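PDB 2QJV: inner membrane protein from Salmonella typhimurium LT2, which probably acts as a sugar isomerase of the KduI/IolB family, a cupin-fold protein seen here with bound nickel. Local coordinates for residues F198-Y204 against Y228-I234. The protein carries 2 engineered substitutions. Sequence-based numbering, arbitrary orientation.
With NI (nickel (II) ion), chain D.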
loop_
_atom_site.group_PDB
_atom_site.type_symbol
_atom_site.label_atom_id
_atom_site.label_comp_id
_atom_site.label_asym_id
_atom_site.label_seq_id
_atom_site.Cartn_x
_atom_site.Cartn_y
_atom_site.Cartn_z
ATOM N N PHE A 198 -9.471 -22.604 -3.790
ATOM C CA PHE A 198 -8.504 -21.616 -4.221
ATOM C C PHE A 198 -7.116 -22.257 -4.338
ATOM O O PHE A 198 -6.904 -23.390 -3.916
ATOM C CB PHE A 198 -8.475 -20.399 -3.258
ATOM C CG PHE A 198 -7.928 -20.701 -1.891
ATOM C CD1 PHE A 198 -8.775 -21.105 -0.857
ATOM C CD2 PHE A 198 -6.571 -20.535 -1.604
ATOM C CE1 PHE A 198 -8.277 -21.357 0.444
ATOM C CE2 PHE A 198 -6.060 -20.826 -0.311
ATOM C CZ PHE A 198 -6.915 -21.217 0.710
ATOM N N CYS A 199 -6.220 -21.520 -4.986
ATOM C CA CYS A 199 -4.815 -21.832 -5.054
ATOM C C CYS A 199 -4.089 -20.542 -4.676
ATOM O O CYS A 199 -4.710 -19.464 -4.546
ATOM C CB CYS A 199 -4.375 -22.336 -6.440
ATOM S SG CYS A 199 -4.364 -21.128 -7.738
ATOM N N LEU A 200 -2.789 -20.668 -4.467
ATOM C CA LEU A 200 -1.906 -19.542 -4.200
ATOM C C LEU A 200 -0.915 -19.417 -5.370
ATOM O O LEU A 200 -0.129 -20.352 -5.668
ATOM C CB LEU A 200 -1.182 -19.723 -2.869
ATOM C CG LEU A 200 -2.109 -19.885 -1.637
ATOM C CD1 LEU A 200 -1.314 -20.179 -0.363
ATOM C CD2 LEU A 200 -3.012 -18.654 -1.439
ATOM N N GLN A 201 -0.986 -18.293 -6.059
ATOM C CA GLN A 201 -0.090 -18.024 -7.206
ATOM C C GLN A 201 0.813 -16.847 -6.820
ATOM O O GLN A 201 0.344 -15.859 -6.275
ATOM C CB GLN A 201 -0.857 -17.762 -8.499
ATOM C CG GLN A 201 0.074 -17.537 -9.695
ATOM C CD GLN A 201 -0.557 -17.696 -11.062
ATOM O OE1 GLN A 201 -1.776 -17.631 -11.233
ATOM N NE2 GLN A 201 0.292 -17.882 -12.056
ATOM N N ARG A 202 2.115 -16.982 -7.046
ATOM C CA ARG A 202 3.071 -15.955 -6.704
ATOM C C ARG A 202 3.765 -15.472 -7.981
ATOM O O ARG A 202 4.274 -16.275 -8.747
ATOM C CB ARG A 202 4.095 -16.503 -5.703
ATOM C CG ARG A 202 5.134 -15.529 -5.261
ATOM C CD ARG A 202 6.311 -16.221 -4.656
ATOM N NE ARG A 202 7.341 -15.297 -4.243
ATOM C CZ ARG A 202 8.575 -15.647 -3.942
ATOM N NH1 ARG A 202 8.998 -16.910 -4.105
ATOM N NH2 ARG A 202 9.426 -14.720 -3.557
ATOM N N VAL A 203 3.729 -14.164 -8.213
ATOM C CA VAL A 203 4.427 -13.515 -9.319
ATOM C C VAL A 203 5.579 -12.681 -8.744
ATOM O O VAL A 203 5.392 -11.762 -7.960
ATOM C CB VAL A 203 3.460 -12.690 -10.227
ATOM C CG1 VAL A 203 4.252 -11.986 -11.337
ATOM C CG2 VAL A 203 2.377 -13.612 -10.833
ATOM N N TYR A 204 6.803 -13.027 -9.125
ATOM C CA TYR A 204 7.974 -12.390 -8.555
ATOM C C TYR A 204 9.211 -12.361 -9.464
ATOM O O TYR A 204 9.434 -13.261 -10.273
ATOM C CB TYR A 204 8.337 -13.082 -7.208
ATOM C CG TYR A 204 8.843 -14.536 -7.319
ATOM C CD1 TYR A 204 7.964 -15.592 -7.548
ATOM C CD2 TYR A 204 10.212 -14.833 -7.212
ATOM C CE1 TYR A 204 8.433 -16.924 -7.646
ATOM C CE2 TYR A 204 10.660 -16.125 -7.284
ATOM C CZ TYR A 204 9.746 -17.183 -7.489
ATOM O OH TYR A 204 10.185 -18.493 -7.568
ATOM N N TYR A 228 8.757 -14.655 -12.534
ATOM C CA TYR A 228 8.405 -16.061 -12.192
ATOM C C TYR A 228 6.973 -16.069 -11.744
ATOM O O TYR A 228 6.488 -15.076 -11.198
ATOM C CB TYR A 228 9.368 -16.597 -11.128
ATOM C CG TYR A 228 10.818 -16.424 -11.552
ATOM C CD1 TYR A 228 11.326 -17.136 -12.624
ATOM C CD2 TYR A 228 11.686 -15.550 -10.871
ATOM C CE1 TYR A 228 12.588 -16.966 -13.050
ATOM C CE2 TYR A 228 12.969 -15.382 -11.295
ATOM C CZ TYR A 228 13.430 -16.104 -12.376
ATOM O OH TYR A 228 14.718 -15.972 -12.816
ATOM N N HIS A 229 6.272 -17.174 -11.984
ATOM C CA HIS A 229 4.823 -17.210 -11.708
ATOM C C HIS A 229 4.251 -18.599 -11.349
ATOM O O HIS A 229 3.232 -19.046 -11.936
ATOM C CB HIS A 229 4.072 -16.564 -12.897
ATOM C CG HIS A 229 4.606 -16.952 -14.248
ATOM N ND1 HIS A 229 5.732 -16.369 -14.799
ATOM C CD2 HIS A 229 4.155 -17.828 -15.173
ATOM C CE1 HIS A 229 5.938 -16.853 -15.999
ATOM N NE2 HIS A 229 4.998 -17.744 -16.252
ATOM N N PRO A 230 4.874 -19.268 -10.366
ATOM C CA PRO A 230 4.349 -20.604 -9.989
ATOM C C PRO A 230 2.964 -20.600 -9.306
ATOM O O PRO A 230 2.569 -19.599 -8.663
ATOM C CB PRO A 230 5.421 -21.142 -9.017
ATOM C CG PRO A 230 6.008 -19.887 -8.430
ATOM C CD PRO A 230 6.041 -18.905 -9.555
ATOM N N VAL A 231 2.270 -21.730 -9.466
ATOM C CA VAL A 231 0.967 -21.991 -8.888
ATOM C C VAL A 231 1.072 -23.127 -7.853
ATOM O O VAL A 231 1.445 -24.271 -8.179
ATOM C CB VAL A 231 -0.047 -22.376 -9.978
ATOM C CG1 VAL A 231 -1.379 -22.864 -9.370
ATOM C CG2 VAL A 231 -0.240 -21.211 -10.996
ATOM N N ALA A 232 0.726 -22.809 -6.610
ATOM C CA ALA A 232 0.675 -23.796 -5.521
ATOM C C ALA A 232 -0.791 -24.136 -5.222
ATOM O O ALA A 232 -1.573 -23.284 -4.799
ATOM C CB ALA A 232 1.419 -23.324 -4.244
ATOM N N THR A 233 -1.161 -25.383 -5.467
ATOM C CA THR A 233 -2.512 -25.851 -5.190
ATOM C C THR A 233 -2.635 -26.333 -3.719
ATOM O O THR A 233 -1.656 -26.630 -3.044
ATOM C CB THR A 233 -2.994 -26.971 -6.207
ATOM O OG1 THR A 233 -2.264 -28.154 -5.984
ATOM C CG2 THR A 233 -2.852 -26.529 -7.672
ATOM N N ILE A 234 -3.889 -26.449 -3.287
ATOM C CA ILE A 234 -4.328 -26.729 -1.936
ATOM C C ILE A 234 -5.055 -28.071 -1.863
ATOM O O ILE A 234 -5.924 -28.344 -2.699
ATOM C CB ILE A 234 -5.308 -25.543 -1.516
ATOM C CG1 ILE A 234 -4.534 -24.203 -1.476
ATOM C CG2 ILE A 234 -6.026 -25.780 -0.231
ATOM C CD1 ILE A 234 -3.396 -24.150 -0.516
HETATM NI NI NI D . 4.714 -18.754 -18.159
HETATM O O HOH W 1 -5.925 -25.702 -5.334
HETATM O O HOH W 2 3.305 -20.272 -17.438
HETATM O O HOH W 3 4.447 -19.924 -19.988
#
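In this cupin metal site, His229 binds nickel through NE2 at 2.2 Å while its ND1, bonded to Gly227 O, fixes the ring's rotation, and the chain that carries it pairs antiparallel with strand 198-204. The ladder is clearest at Leu200 and Ala232, where N and O of each residue bond to O and N of the other, with an N-H...O angle of 172° for Leu200 N to Ala232 O. Proline lacks an N-H, so at Pro230 the pairing is one-sided: its O accepts from Arg202 N at 3.1 Å, while Arg202 O meets His229 CA in a C-H...O contact. Two bonds between Tyr204 and Tyr228 close this end. A side-chain bond to the metal-bearing chain comes from Gln201. With CG anti to the backbone N (chi1 -178°) and the chain extended, its amide crosses Val231, CD lying 3.5 Å from CG2, and NE2 donates to His229 O at 3.2 Å from above the carbonyl plane. The amide's OE1 is bonded to His190.

The Tyr204 ring is sandwiched: Tyr228 CB sits over one face, 3.8 Å from the ring centroid, and the guanidinium of Arg202, salt-bridged to Asp211 and bonded through NH1 to Tyr217 OH of a neighbouring subunit, covers the opposite face. At the other end water 1 bridges Phe198 O and Ile234 N.

His171, His173 and Glu186 complete the protein ligands of the nickel, beside two waters. Strand 198-204 also pairs with strand 211-217, and strand 231-233 with 165-166; Cys199 and Gln201 touch strand 181-193 and Val231 touches strand 238-246.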